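Periplasmic beta-glucosidase (Pseudomonas aeruginosa, PDB 6R5T) probably hydrolyses terminal, non-reducing beta-D-glucosyl residues with release of beta-D-glucose, as a periplasmic member of glycoside hydrolase family 3. Local coordinates at residues A[387-395]-A[404-412]; A[424-432]-A[459-470]. The protein carries 1 engineered substitution. All blocks are in the same frame, centred on the assembly; numbering follows the deposited sequence.

In the fold
Contact 1 (387-395 with 404-412) and contact 2 (424-432 with 459-470) follow in series along the chain, their centres about 18 Å apart. Both fall in the glycosyl hydrolase family 3 C-terminal domain, which precedes the fibronectin type III-like domain. Helix 410-418, which starts in contact 1, is followed by strand 423-427, one of the two edge strands of the six-stranded mixed sheet and part of contact 2. The contacts also touch: Lys389 CE is 3.7 Å from Tyr426 CG, and Tyr411 CE2 is 3.9 Å from Tyr426 CB. Tyr426 leaves the strand away from helix 456-468, so the contacts attach different layers to this edge of the sheet, both away from the sugar-binding pocket and the magnesium site.

Contact 1. Residues A[387-395]-A[404-412]; sequences LAKSQRDVI and PRQAVTVYQ
Gln391 reaches across to the bend at 404-407, and each of its side-chain atoms meets something there. CB sits 3.2 Å from Pro404 O, and CG, placed anti to the carbonyl carbon (chi1 -75°), runs 3.5 Å from the Thr409 CG2 methyl. CD stays close to Pro404 O, and OE1 passes beside Arg405 CA. At the tip NE2 donates to Ala407 O (2.9 Å) with an N-H...O angle of 169°; the acceptor lies nearly in the amide plane and is met on a carbonyl lone pair, evidence for a well-aligned bond. A second, weak bond from NE2 goes to Arg405 O. Beside the Gln391 bond, Val394 CG1 and Ile395 CG2 each meet Ala407 CB at 3.8 Å.

At the other end, Tyr411 N donates to Ala388 O (2.8 Å), and Lys389 lies alongside Tyr411 with CE over the centre of the ring, 3.8 Å from its centroid. NZ continues over the same ring in a cation-pi contact. Water 1 accepts from Val410 N and lies within bonding distance of Leu387 O (2.8 Å) and Ser390 O, so it links the two backbones.

Ser390 N-caps helix 391-394 and Thr409 N-caps helix 410-418, so the contact joins two helix starts. Leu387 and Val410 pack on strands 472-478 and 513-518, while Val410 also touches helix 545-553.

Contact 2. Residues A[424-432]-A[459-470]; sequences LLYAKGANV and MLEEALRTARDA
Met459 packs against the turn at 429-431: its CB lies 3.5 Å from Gly429 O, and the chain, bent at chi3 (-84°), brings the CE methyl 3.4 Å from Asn431 ND2. The two side chains cross at about a right angle; Asn431 OD1 accepts from Asp452 N. Leu460 follows, its CD2 approaching Gly429 O.

Glu462 extends from a CG anti to the backbone N, and OE2 reaches the backbone of 428-429 through water. Water 3 donates to OE2 and accepts from Lys428 N; water 4 donates to OE2 and to Met459 O while accepting from Gly429 N (2.7 Å). Arg454 forms a salt bridge with the same oxygen, which probably favours the ionised carboxylate. Ala463 supplies a small surface where Gly429 CA meets its CB at 3.8 Å, and the positive phi of Gly429 (88°) suits a glycine.

One turn on, Thr466 splits its branches. CG2 meets Leu425 CB at 3.6 Å, whereas OG1 lies 3.7 Å from Ala427 CB, donates back to Glu462 O (2.8 Å) from above the carbonyl plane, and accepts from water 2. Last come Asp469 and Ala470, both meeting Leu425 CD1; the Asp469 carboxylate is held by a salt bridge to Arg380.

Helix 456-468 belongs to a beta-alpha-beta crossover from strand 423-427 to the parallel strand 472-478, with 380-384 between them in the sheet. Packed on that sheet, its segment 459-468 accordingly runs nearly antiparallel to segment 424-427 (167°), these short axes approaching to 7.9 Å. Thr466 and Ala470 also pack on Ala382 of strand 380-384, and helix 497-508 flanks the helix through Leu460, Ala463 and Ala467.

Contact 1. Residues A[387-395]-A[404-412]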
ATOM      1  N   LEU A 387     -16.567  26.377  -3.599  1.00 15.52           N
ATOM      2  CA  LEU A 387     -15.525  26.888  -2.678  0.50 16.52           C
ATOM      3  C   LEU A 387     -15.306  28.385  -2.855  1.00 16.85           C
ATOM      4  O   LEU A 387     -14.564  28.988  -2.058  1.00 17.41           O
ATOM      5  CB  LEU A 387     -14.273  26.038  -2.874  0.50 16.41           C
ATOM      6  CG  LEU A 387     -14.501  24.604  -2.382  0.50 18.21           C
ATOM      7  CD1 LEU A 387     -13.436  23.678  -2.870  0.50 19.83           C
ATOM      8  CD2 LEU A 387     -14.610  24.564  -0.850  0.50 18.39           C
ATOM      9  N   ALA A 388     -15.971  29.029  -3.818  1.00 14.62           N
ATOM     10  CA  ALA A 388     -15.699  30.448  -4.087  1.00 16.13           C
ATOM     11  C   ALA A 388     -16.036  31.365  -2.922  1.00 16.03           C
ATOM     12  O   ALA A 388     -15.271  32.337  -2.725  1.00 17.11           O
ATOM     13  CB  ALA A 388     -16.456  30.857  -5.315  1.00 15.85           C
ATOM     14  N   LYS A 389     -17.192  31.125  -2.288  1.00 15.89           N
ATOM     15  CA  LYS A 389     -17.639  31.945  -1.146  1.00 17.06           C
ATOM     16  C   LYS A 389     -17.575  31.170   0.178  1.00 18.34           C
ATOM     17  O   LYS A 389     -18.286  31.571   1.140  1.00 18.67           O
ATOM     18  CB  LYS A 389     -19.068  32.416  -1.397  1.00 18.08           C
ATOM     19  CG  LYS A 389     -19.155  33.500  -2.432  1.00 22.00           C
ATOM     20  CD  LYS A 389     -20.513  34.180  -2.404  1.00 27.41           C
ATOM     21  CE  LYS A 389     -20.595  35.315  -3.396  1.00 33.35           C
ATOM     22  NZ  LYS A 389     -21.901  36.016  -3.258  1.00 38.33           N
ATOM     23  N   SER A 390     -16.721  30.169   0.285  1.00 15.87           N
ATOM     24  CA  SER A 390     -16.635  29.380   1.520  1.00 17.62           C
ATOM     25  C   SER A 390     -15.602  29.949   2.487  1.00 18.80           C
ATOM     26  O   SER A 390     -14.390  29.864   2.207  1.00 18.20           O
ATOM     27  CB  SER A 390     -16.332  27.952   1.207  1.00 17.47           C
ATOM     28  OG  SER A 390     -16.309  27.238   2.423  1.00 18.47           O
ATOM     29  N   GLN A 391     -16.053  30.512   3.598  1.00 16.49           N
ATOM     30  CA  GLN A 391     -15.145  30.909   4.689  1.00 16.99           C
ATOM     31  C   GLN A 391     -14.724  29.691   5.493  1.00 17.04           C
ATOM     32  O   GLN A 391     -13.600  29.665   5.913  1.00 16.28           O
ATOM     33  CB  GLN A 391     -15.857  31.907   5.600  1.00 15.48           C
ATOM     34  CG  GLN A 391     -15.957  33.285   4.966  1.00 17.03           C
ATOM     35  CD  GLN A 391     -16.673  34.292   5.824  1.00 18.83           C
ATOM     36  OE1 GLN A 391     -17.792  34.017   6.278  1.00 21.61           O
ATOM     37  NE2 GLN A 391     -16.037  35.444   6.030  1.00 17.26           N
ATOM     38  N   ARG A 392     -15.619  28.717   5.677  1.00 16.57           N
ATOM     39  CA  ARG A 392     -15.296  27.544   6.516  1.00 17.31           C
ATOM     40  C   ARG A 392     -14.175  26.761   5.845  1.00 17.02           C
ATOM     41  O   ARG A 392     -13.260  26.261   6.560  1.00 17.71           O
ATOM     42  CB  ARG A 392     -16.509  26.664   6.765  1.00 20.76           C
ATOM     43  CG  ARG A 392     -16.186  25.467   7.645  1.00 24.61           C
ATOM     44  CD  ARG A 392     -15.854  25.858   9.077  1.00 30.00           C
ATOM     45  NE  ARG A 392     -15.371  24.745   9.883  1.00 34.95           N
ATOM     46  CZ  ARG A 392     -14.108  24.306   9.883  1.00 37.08           C
ATOM     47  NH1 ARG A 392     -13.763  23.288  10.661  1.00 42.88           N
ATOM     48  NH2 ARG A 392     -13.194  24.850   9.108  1.00 32.50           N
ATOM     49  N   ASP A 393     -14.199  26.653   4.518  1.00 14.72           N
ATOM     50  CA  ASP A 393     -13.188  25.777   3.883  1.00 16.19           C
ATOM     51  C   ASP A 393     -11.818  26.468   3.764  1.00 15.74           C
ATOM     52  O   ASP A 393     -10.783  25.790   3.899  1.00 16.77           O
ATOM     53  CB  ASP A 393     -13.698  25.281   2.544  1.00 16.37           C
ATOM     54  CG  ASP A 393     -14.894  24.363   2.765  1.00 17.37           C
ATOM     55  OD1 ASP A 393     -14.783  23.397   3.522  1.00 16.94           O
ATOM     56  OD2 ASP A 393     -15.984  24.739   2.331  1.00 18.71           O
ATOM     57  N   VAL A 394     -11.791  27.784   3.566  1.00 15.37           N
ATOM     58  CA  VAL A 394     -10.494  28.437   3.257  1.00 16.12           C
ATOM     59  C   VAL A 394      -9.566  28.329   4.460  1.00 16.79           C
ATOM     60  O   VAL A 394      -8.342  28.233   4.250  1.00 16.66           O
ATOM     61  CB  VAL A 394     -10.674  29.861   2.736  1.00 16.08           C
ATOM     62  CG1 VAL A 394     -11.165  30.793   3.848  1.00 17.58           C
ATOM     63  CG2 VAL A 394      -9.390  30.372   2.075  1.00 17.30           C
ATOM     64  N   ILE A 395     -10.086  28.239   5.693  1.00 16.61           N
ATOM     65  CA  ILE A 395      -9.202  28.122   6.886  1.00 17.61           C
ATOM     66  C   ILE A 395      -8.708  26.695   7.092  1.00 18.79           C
ATOM     67  O   ILE A 395      -7.874  26.512   7.959  1.00 18.23           O
ATOM     68  CB  ILE A 395      -9.846  28.712   8.163  1.00 16.31           C
ATOM     69  CG1 ILE A 395     -11.106  27.982   8.622  1.00 18.84           C
ATOM     70  CG2 ILE A 395     -10.080  30.175   7.942  1.00 17.21           C
ATOM     71  CD1 ILE A 395     -11.611  28.463   9.963  1.00 19.22           C
ATOM     72  N   PRO A 404     -14.368  31.508  11.091  1.00 16.10           N
ATOM     73  CA  PRO A 404     -14.686  31.575   9.661  1.00 16.15           C
ATOM     74  C   PRO A 404     -15.155  32.965   9.218  1.00 18.03           C
ATOM     75  O   PRO A 404     -14.770  33.425   8.168  1.00 16.30           O
ATOM     76  CB  PRO A 404     -15.766  30.506   9.499  1.00 17.43           C
ATOM     77  CG  PRO A 404     -15.418  29.487  10.548  1.00 17.38           C
ATOM     78  CD  PRO A 404     -14.963  30.325  11.732  1.00 16.37           C
ATOM     79  N   ARG A 405     -15.970  33.638  10.021  1.00 17.95           N
ATOM     80  CA  ARG A 405     -16.489  34.972   9.584  1.00 20.66           C
ATOM     81  C   ARG A 405     -15.358  35.995   9.411  1.00 17.81           C
ATOM     82  O   ARG A 405     -15.577  36.989   8.672  1.00 19.04           O
ATOM     83  CB  ARG A 405     -17.597  35.457  10.531  1.00 24.29           C
ATOM     84  CG  ARG A 405     -17.126  36.295  11.703  1.00 37.86           C
ATOM     85  CD  ARG A 405     -18.183  36.881  12.641  1.00 43.79           C
ATOM     86  NE  ARG A 405     -17.517  37.243  13.903  1.00 46.05           N
ATOM     87  CZ  ARG A 405     -16.697  38.293  14.060  1.00 54.83           C
ATOM     88  NH1 ARG A 405     -16.475  39.145  13.064  1.00 50.50           N
ATOM     89  NH2 ARG A 405     -16.126  38.513  15.235  1.00 63.01           N
ATOM     90  N   GLN A 406     -14.147  35.763   9.923  1.00 14.98           N
ATOM     91  CA  GLN A 406     -13.030  36.697   9.767  1.00 15.32           C
ATOM     92  C   GLN A 406     -12.231  36.369   8.504  1.00 14.80           C
ATOM     93  O   GLN A 406     -11.324  37.125   8.199  1.00 16.13           O
ATOM     94  CB  GLN A 406     -12.144  36.687  11.011  1.00 17.67           C
ATOM     95  CG  GLN A 406     -12.838  37.323  12.208  1.00 18.13           C
ATOM     96  CD  GLN A 406     -11.990  37.340  13.451  1.00 20.18           C
ATOM     97  OE1 GLN A 406     -11.241  36.404  13.780  1.00 18.76           O
ATOM     98  NE2 GLN A 406     -12.039  38.476  14.129  1.00 21.10           N
ATOM     99  N   ALA A 407     -12.529  35.230   7.866  1.00 14.59           N
ATOM    100  CA  ALA A 407     -11.716  34.764   6.716  1.00 14.04           C
ATOM    101  C   ALA A 407     -12.122  35.464   5.410  1.00 14.80           C
ATOM    102  O   ALA A 407     -13.302  35.800   5.196  1.00 16.16           O
ATOM    103  CB  ALA A 407     -11.810  33.268   6.601  1.00 14.28           C
ATOM    104  N   VAL A 408     -11.139  35.610   4.520  1.00 13.66           N
ATOM    105  CA  VAL A 408     -11.353  36.211   3.186  1.00 14.79           C
ATOM    106  C   VAL A 408     -11.572  35.087   2.171  1.00 14.50           C
ATOM    107  O   VAL A 408     -10.602  34.338   1.899  1.00 15.74           O
ATOM    108  CB  VAL A 408     -10.190  37.116   2.796  1.00 14.99           C
ATOM    109  CG1 VAL A 408     -10.457  37.769   1.444  1.00 15.77           C
ATOM    110  CG2 VAL A 408      -9.863  38.144   3.862  1.00 14.87           C
ATOM    111  N   THR A 409     -12.763  34.981   1.626  1.00 15.41           N
ATOM    112  CA  THR A 409     -13.048  34.011   0.546  1.00 15.29           C
ATOM    113  C   THR A 409     -12.342  34.378  -0.765  1.00 16.26           C
ATOM    114  O   THR A 409     -11.859  35.497  -0.948  1.00 15.60           O
ATOM    115  CB  THR A 409     -14.546  33.864   0.296  1.00 17.60           C
ATOM    116  OG1 THR A 409     -14.974  35.096  -0.295  1.00 17.51           O
ATOM    117  CG2 THR A 409     -15.334  33.552   1.553  1.00 16.40           C
ATOM    118  N   VAL A 410     -12.264  33.412  -1.664  1.00 14.64           N
ATOM    119  CA  VAL A 410     -11.707  33.702  -3.011  1.00 15.31           C
ATOM    120  C   VAL A 410     -12.561  34.791  -3.654  1.00 16.18           C
ATOM    121  O   VAL A 410     -11.982  35.763  -4.145  1.00 15.74           O
ATOM    122  CB  VAL A 410     -11.630  32.456  -3.886  1.00 16.74           C
ATOM    123  CG1 VAL A 410     -11.245  32.835  -5.305  1.00 18.23           C
ATOM    124  CG2 VAL A 410     -10.668  31.472  -3.270  1.00 17.61           C
ATOM    125  N   TYR A 411     -13.884  34.667  -3.593  1.00 16.23           N
ATOM    126  CA  TYR A 411     -14.760  35.727  -4.148  1.00 18.72           C
ATOM    127  C   TYR A 411     -14.398  37.092  -3.560  1.00 17.71           C
ATOM    128  O   TYR A 411     -14.216  38.084  -4.270  1.00 17.52           O
ATOM    129  CB  TYR A 411     -16.226  35.383  -3.932  1.00 18.65           C
ATOM    130  CG  TYR A 411     -17.106  36.451  -4.512  1.00 21.74           C
ATOM    131  CD1 TYR A 411     -17.430  37.573  -3.769  1.00 24.50           C
ATOM    132  CD2 TYR A 411     -17.544  36.357  -5.814  1.00 20.75           C
ATOM    133  CE1 TYR A 411     -18.232  38.566  -4.303  1.00 26.83           C
ATOM    134  CE2 TYR A 411     -18.346  37.343  -6.368  1.00 24.65           C
ATOM    135  CZ  TYR A 411     -18.636  38.462  -5.618  1.00 27.48           C
ATOM    136  OH  TYR A 411     -19.413  39.446  -6.151  1.00 31.64           O
ATOM    137  N   GLN A 412     -14.297  37.209  -2.233  1.00 17.35           N
ATOM    138  CA  GLN A 412     -14.054  38.494  -1.578  1.00 18.11           C
ATOM    139  C   GLN A 412     -12.681  39.015  -1.932  1.00 17.74           C
ATOM    140  O   GLN A 412     -12.517  40.227  -2.081  1.00 19.08           O
ATOM    141  CB  GLN A 412     -14.258  38.365  -0.059  1.00 19.57           C
ATOM    142  CG  GLN A 412     -14.188  39.689   0.656  1.00 21.34           C
ATOM    143  CD  GLN A 412     -15.365  40.553   0.267  1.00 25.72           C
ATOM    144  OE1 GLN A 412     -16.504  40.116   0.347  1.00 33.26           O
ATOM    145  NE2 GLN A 412     -15.079  41.714  -0.306  1.00 28.03           N
TER
HETATM  146  O   HOH W   1     -13.240  30.797  -0.427  1.00 17.55           O

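Contact 2. Residues A[424-432]-A[459-470]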
ATOM      1  N   LEU A 424     -17.625  41.314 -11.166  1.00 22.53           N
ATOM      2  CA  LEU A 424     -17.649  39.875 -10.825  1.00 22.04           C
ATOM      3  C   LEU A 424     -19.063  39.340 -10.905  1.00 23.80           C
ATOM      4  O   LEU A 424     -20.027  40.020 -10.454  1.00 25.06           O
ATOM      5  CB  LEU A 424     -17.118  39.697  -9.403  1.00 21.89           C
ATOM      6  CG  LEU A 424     -15.723  40.223  -9.124  1.00 23.51           C
ATOM      7  CD1 LEU A 424     -15.354  39.890  -7.691  1.00 25.01           C
ATOM      8  CD2 LEU A 424     -14.724  39.629 -10.116  1.00 23.96           C
ATOM      9  N   LEU A 425     -19.216  38.146 -11.445  1.00 21.85           N
ATOM     10  CA  LEU A 425     -20.526  37.471 -11.507  1.00 21.34           C
ATOM     11  C   LEU A 425     -20.356  36.147 -10.781  1.00 26.93           C
ATOM     12  O   LEU A 425     -19.445  35.421 -11.129  1.00 32.23           O
ATOM     13  CB  LEU A 425     -20.906  37.218 -12.959  1.00 23.91           C
ATOM     14  CG  LEU A 425     -20.858  38.412 -13.906  1.00 26.87           C
ATOM     15  CD1 LEU A 425     -21.190  37.926 -15.298  1.00 30.68           C
ATOM     16  CD2 LEU A 425     -21.839  39.492 -13.474  1.00 29.30           C
ATOM     17  N   TYR A 426     -21.267  35.819  -9.906  1.00 23.24           N
ATOM     18  CA  TYR A 426     -21.147  34.636  -9.037  1.00 20.48           C
ATOM     19  C   TYR A 426     -22.208  33.606  -9.371  1.00 19.48           C
ATOM     20  O   TYR A 426     -23.373  33.944  -9.556  1.00 20.21           O
ATOM     21  CB  TYR A 426     -21.233  35.043  -7.566  1.00 19.54           C
ATOM     22  CG  TYR A 426     -21.351  33.852  -6.659  1.00 20.64           C
ATOM     23  CD1 TYR A 426     -20.257  33.028  -6.466  1.00 20.47           C
ATOM     24  CD2 TYR A 426     -22.543  33.495  -6.054  1.00 19.22           C
ATOM     25  CE1 TYR A 426     -20.321  31.931  -5.628  1.00 19.51           C
ATOM     26  CE2 TYR A 426     -22.628  32.399  -5.217  1.00 18.55           C
ATOM     27  CZ  TYR A 426     -21.515  31.607  -4.996  1.00 19.64           C
ATOM     28  OH  TYR A 426     -21.626  30.486  -4.241  1.00 21.15           O
ATOM     29  N   ALA A 427     -21.848  32.332  -9.307  1.00 17.14           N
ATOM     30  CA  ALA A 427     -22.781  31.212  -9.283  1.00 15.95           C
ATOM     31  C   ALA A 427     -22.133  30.069  -8.534  1.00 18.61           C
ATOM     32  O   ALA A 427     -20.963  29.754  -8.813  1.00 18.28           O
ATOM     33  CB  ALA A 427     -23.155  30.771 -10.671  1.00 17.41           C
ATOM     34  N   LYS A 428     -22.878  29.465  -7.633  1.00 17.73           N
ATOM     35  CA  LYS A 428     -22.318  28.328  -6.886  1.00 17.87           C
ATOM     36  C   LYS A 428     -21.965  27.188  -7.834  1.00 17.11           C
ATOM     37  O   LYS A 428     -20.895  26.517  -7.604  1.00 15.58           O
ATOM     38  CB  LYS A 428     -23.292  27.852  -5.828  1.00 18.52           C
ATOM     39  CG  LYS A 428     -22.638  26.921  -4.839  1.00 20.28           C
ATOM     40  CD  LYS A 428     -23.508  26.569  -3.731  1.00 24.20           C
ATOM     41  CE  LYS A 428     -22.828  25.563  -2.842  1.00 23.34           C
ATOM     42  NZ  LYS A 428     -23.456  25.563  -1.514  1.00 28.09           N
ATOM     43  N   GLY A 429     -22.833  26.843  -8.795  1.00 17.45           N
ATOM     44  CA  GLY A 429     -22.467  25.850  -9.817  1.00 17.05           C
ATOM     45  C   GLY A 429     -22.743  24.421  -9.447  1.00 16.51           C
ATOM     46  O   GLY A 429     -23.266  23.686 -10.247  1.00 16.31           O
ATOM     47  N   ALA A 430     -22.323  24.007  -8.243  1.00 15.61           N
ATOM     48  CA  ALA A 430     -22.538  22.661  -7.742  1.00 14.81           C
ATOM     49  C   ALA A 430     -22.372  22.732  -6.231  1.00 15.55           C
ATOM     50  O   ALA A 430     -21.668  23.577  -5.761  1.00 17.05           O
ATOM     51  CB  ALA A 430     -21.552  21.693  -8.340  1.00 15.31           C
ATOM     52  N   ASN A 431     -22.950  21.770  -5.552  1.00 16.46           N
ATOM     53  CA  ASN A 431     -22.600  21.522  -4.150  1.00 16.21           C
ATOM     54  C   ASN A 431     -21.233  20.822  -4.131  1.00 16.99           C
ATOM     55  O   ASN A 431     -20.789  20.283  -5.172  1.00 14.93           O
ATOM     56  CB  ASN A 431     -23.685  20.675  -3.486  1.00 17.87           C
ATOM     57  CG  ASN A 431     -24.912  21.492  -3.142  1.00 16.30           C
ATOM     58  OD1 ASN A 431     -24.806  22.616  -2.666  1.00 18.72           O
ATOM     59  ND2 ASN A 431     -26.044  20.872  -3.401  1.00 19.58           N
ATOM     60  N   VAL A 432     -20.587  20.802  -2.975  1.00 16.29           N
ATOM     61  CA  VAL A 432     -19.216  20.222  -2.871  1.00 17.03           C
ATOM     62  C   VAL A 432     -19.248  18.758  -3.291  1.00 16.85           C
ATOM     63  O   VAL A 432     -18.259  18.227  -3.827  1.00 16.52           O
ATOM     64  CB  VAL A 432     -18.582  20.395  -1.489  1.00 22.63           C
ATOM     65  CG1 VAL A 432     -18.358  21.831  -1.125  1.00 26.19           C
ATOM     66  CG2 VAL A 432     -19.319  19.717  -0.387  1.00 22.94           C
ATOM     67  N   MET A 459     -28.514  24.305 -10.731  1.00 23.11           N
ATOM     68  CA  MET A 459     -27.244  24.978 -10.364  1.00 20.30           C
ATOM     69  C   MET A 459     -26.331  25.082 -11.591  1.00 19.08           C
ATOM     70  O   MET A 459     -25.719  26.146 -11.801  1.00 18.70           O
ATOM     71  CB  MET A 459     -26.539  24.222  -9.245  1.00 23.65           C
ATOM     72  CG  MET A 459     -27.188  24.504  -7.915  1.00 25.09           C
ATOM     73  SD  MET A 459     -26.264  23.671  -6.523  1.00 26.36           S
ATOM     74  CE  MET A 459     -26.913  22.034  -6.520  1.00 31.86           C
ATOM     75  N   LEU A 460     -26.264  24.026 -12.361  1.00 18.90           N
ATOM     76  CA  LEU A 460     -25.433  24.016 -13.594  1.00 20.17           C
ATOM     77  C   LEU A 460     -25.962  25.051 -14.581  1.00 20.28           C
ATOM     78  O   LEU A 460     -25.163  25.771 -15.135  1.00 18.97           O
ATOM     79  CB  LEU A 460     -25.400  22.631 -14.223  1.00 22.38           C
ATOM     80  CG  LEU A 460     -24.540  21.584 -13.552  1.00 27.79           C
ATOM     81  CD1 LEU A 460     -24.818  20.204 -14.152  1.00 29.73           C
ATOM     82  CD2 LEU A 460     -23.079  21.931 -13.710  1.00 28.25           C
ATOM     83  N   GLU A 461     -27.276  25.134 -14.795  1.00 20.80           N
ATOM     84  CA  GLU A 461     -27.812  26.082 -15.809  1.00 23.73           C
ATOM     85  C   GLU A 461     -27.552  27.510 -15.349  1.00 20.85           C
ATOM     86  O   GLU A 461     -27.171  28.335 -16.148  1.00 20.40           O
ATOM     87  CB  GLU A 461     -29.300  25.835 -16.062  1.00 30.95           C
ATOM     88  CG  GLU A 461     -29.582  24.536 -16.777  1.00 38.09           C
ATOM     89  CD  GLU A 461     -29.466  24.568 -18.306  1.00 53.76           C
ATOM     90  OE1 GLU A 461     -28.383  24.968 -18.829  1.00 43.93           O
ATOM     91  OE2 GLU A 461     -30.476  24.188 -18.990  1.00 65.35           O
ATOM     92  N   GLU A 462     -27.637  27.789 -14.046  1.00 18.53           N
ATOM     93  CA  GLU A 462     -27.308  29.127 -13.518  1.00 21.08           C
ATOM     94  C   GLU A 462     -25.835  29.448 -13.788  1.00 18.11           C
ATOM     95  O   GLU A 462     -25.494  30.530 -14.246  1.00 19.02           O
ATOM     96  CB  GLU A 462     -27.641  29.197 -12.034  1.00 22.16           C
ATOM     97  CG  GLU A 462     -27.370  30.573 -11.525  1.00 25.49           C
ATOM     98  CD  GLU A 462     -27.435  30.772 -10.022  1.00 35.88           C
ATOM     99  OE1 GLU A 462     -27.985  31.836  -9.607  1.00 43.70           O
ATOM    100  OE2 GLU A 462     -26.940  29.890  -9.284  1.00 30.16           O
ATOM    101  N   ALA A 463     -24.957  28.499 -13.511  1.00 17.69           N
ATOM    102  CA  ALA A 463     -23.521  28.718 -13.738  1.00 17.88           C
ATOM    103  C   ALA A 463     -23.246  28.923 -15.234  1.00 15.58           C
ATOM    104  O   ALA A 463     -22.404  29.754 -15.558  1.00 16.57           O
ATOM    105  CB  ALA A 463     -22.755  27.516 -13.243  1.00 19.66           C
ATOM    106  N   LEU A 464     -23.912  28.178 -16.107  1.00 16.99           N
ATOM    107  CA  LEU A 464     -23.667  28.331 -17.571  1.00 19.17           C
ATOM    108  C   LEU A 464     -24.171  29.709 -18.015  1.00 20.83           C
ATOM    109  O   LEU A 464     -23.447  30.356 -18.745  1.00 18.72           O
ATOM    110  CB  LEU A 464     -24.342  27.230 -18.350  1.00 20.61           C
ATOM    111  CG  LEU A 464     -23.785  25.829 -18.173  1.00 21.90           C
ATOM    112  CD1 LEU A 464     -24.553  24.825 -18.997  1.00 25.12           C
ATOM    113  CD2 LEU A 464     -22.307  25.820 -18.545  1.00 24.81           C
ATOM    114  N   ARG A 465     -25.322  30.189 -17.510  1.00 21.28           N
ATOM    115  CA  ARG A 465     -25.732  31.572 -17.834  1.00 21.04           C
ATOM    116  C   ARG A 465     -24.704  32.589 -17.383  1.00 20.55           C
ATOM    117  O   ARG A 465     -24.487  33.565 -18.079  1.00 22.08           O
ATOM    118  CB  ARG A 465     -27.045  31.965 -17.129  1.00 23.45           C
ATOM    119  CG  ARG A 465     -28.234  31.249 -17.697  1.00 26.84           C
ATOM    120  CD  ARG A 465     -29.528  31.800 -17.129  1.00 26.41           C
ATOM    121  NE  ARG A 465     -29.703  31.534 -15.713  1.00 26.04           N
ATOM    122  CZ  ARG A 465     -29.650  32.454 -14.765  1.00 27.73           C
ATOM    123  NH1 ARG A 465     -29.393  33.717 -15.057  1.00 31.63           N
ATOM    124  NH2 ARG A 465     -29.852  32.115 -13.502  1.00 33.24           N
ATOM    125  N   THR A 466     -24.144  32.412 -16.174  1.00 16.82           N
ATOM    126  CA  THR A 466     -23.160  33.338 -15.622  1.00 18.08           C
ATOM    127  C   THR A 466     -21.913  33.300 -16.506  1.00 17.44           C
ATOM    128  O   THR A 466     -21.415  34.353 -16.868  1.00 18.85           O
ATOM    129  CB  THR A 466     -22.911  32.925 -14.162  1.00 18.71           C
ATOM    130  OG1 THR A 466     -24.187  32.947 -13.533  1.00 22.57           O
ATOM    131  CG2 THR A 466     -21.928  33.823 -13.471  1.00 21.15           C
ATOM    132  N   ALA A 467     -21.451  32.100 -16.888  1.00 18.43           N
ATOM    133  CA  ALA A 467     -20.212  31.978 -17.697  1.00 20.00           C
ATOM    134  C   ALA A 467     -20.419  32.644 -19.070  1.00 21.36           C
ATOM    135  O   ALA A 467     -19.547  33.409 -19.545  1.00 19.37           O
ATOM    136  CB  ALA A 467     -19.835  30.538 -17.824  1.00 20.06           C
ATOM    137  N   ARG A 468     -21.590  32.447 -19.637  1.00 21.40           N
ATOM    138  CA  ARG A 468     -21.913  32.988 -20.991  1.00 23.03           C
ATOM    139  C   ARG A 468     -21.924  34.517 -20.942  1.00 24.77           C
ATOM    140  O   ARG A 468     -21.654  35.159 -21.959  1.00 25.55           O
ATOM    141  CB  ARG A 468     -23.261  32.440 -21.426  1.00 22.18           C
ATOM    142  CG  ARG A 468     -23.273  30.997 -21.884  1.00 23.90           C
ATOM    143  CD  ARG A 468     -24.710  30.590 -22.082  1.00 26.62           C
ATOM    144  NE  ARG A 468     -24.862  29.155 -22.050  1.00 28.01           N
ATOM    145  CZ  ARG A 468     -25.872  28.520 -21.535  1.00 24.01           C
ATOM    146  NH1 ARG A 468     -26.862  29.194 -20.967  1.00 26.51           N
ATOM    147  NH2 ARG A 468     -25.912  27.201 -21.619  1.00 31.20           N
ATOM    148  N   ASP A 469     -22.164  35.114 -19.792  1.00 21.69           N
ATOM    149  CA  ASP A 469     -22.230  36.577 -19.650  1.00 25.32           C
ATOM    150  C   ASP A 469     -20.866  37.153 -19.291  1.00 24.93           C
ATOM    151  O   ASP A 469     -20.798  38.350 -19.003  1.00 27.43           O
ATOM    152  CB  ASP A 469     -23.278  36.931 -18.596  1.00 29.58           C
ATOM    153  CG  ASP A 469     -23.823  38.337 -18.774  1.00 36.17           C
ATOM    154  OD1 ASP A 469     -24.067  38.718 -19.952  1.00 41.72           O
ATOM    155  OD2 ASP A 469     -23.978  39.034 -17.741  1.00 43.25           O
ATOM    156  N   ALA A 470     -19.814  36.337 -19.248  1.00 21.29           N
ATOM    157  CA  ALA A 470     -18.506  36.794 -18.742  1.00 22.25           C
ATOM    158  C   ALA A 470     -17.445  36.712 -19.841  1.00 20.11           C
ATOM    159  O   ALA A 470     -17.694  36.033 -20.818  1.00 23.19           O
ATOM    160  CB  ALA A 470     -18.103  35.976 -17.539  1.00 23.17           C
TER
HETATM  161  O   HOH W   2     -25.015  35.311 -12.282  1.00 53.37           O
HETATM  162  O   HOH W   3     -25.488  30.421  -6.982  1.00 21.25           O
HETATM  163  O   HOH W   4     -25.184  27.869  -9.685  1.00 18.73           O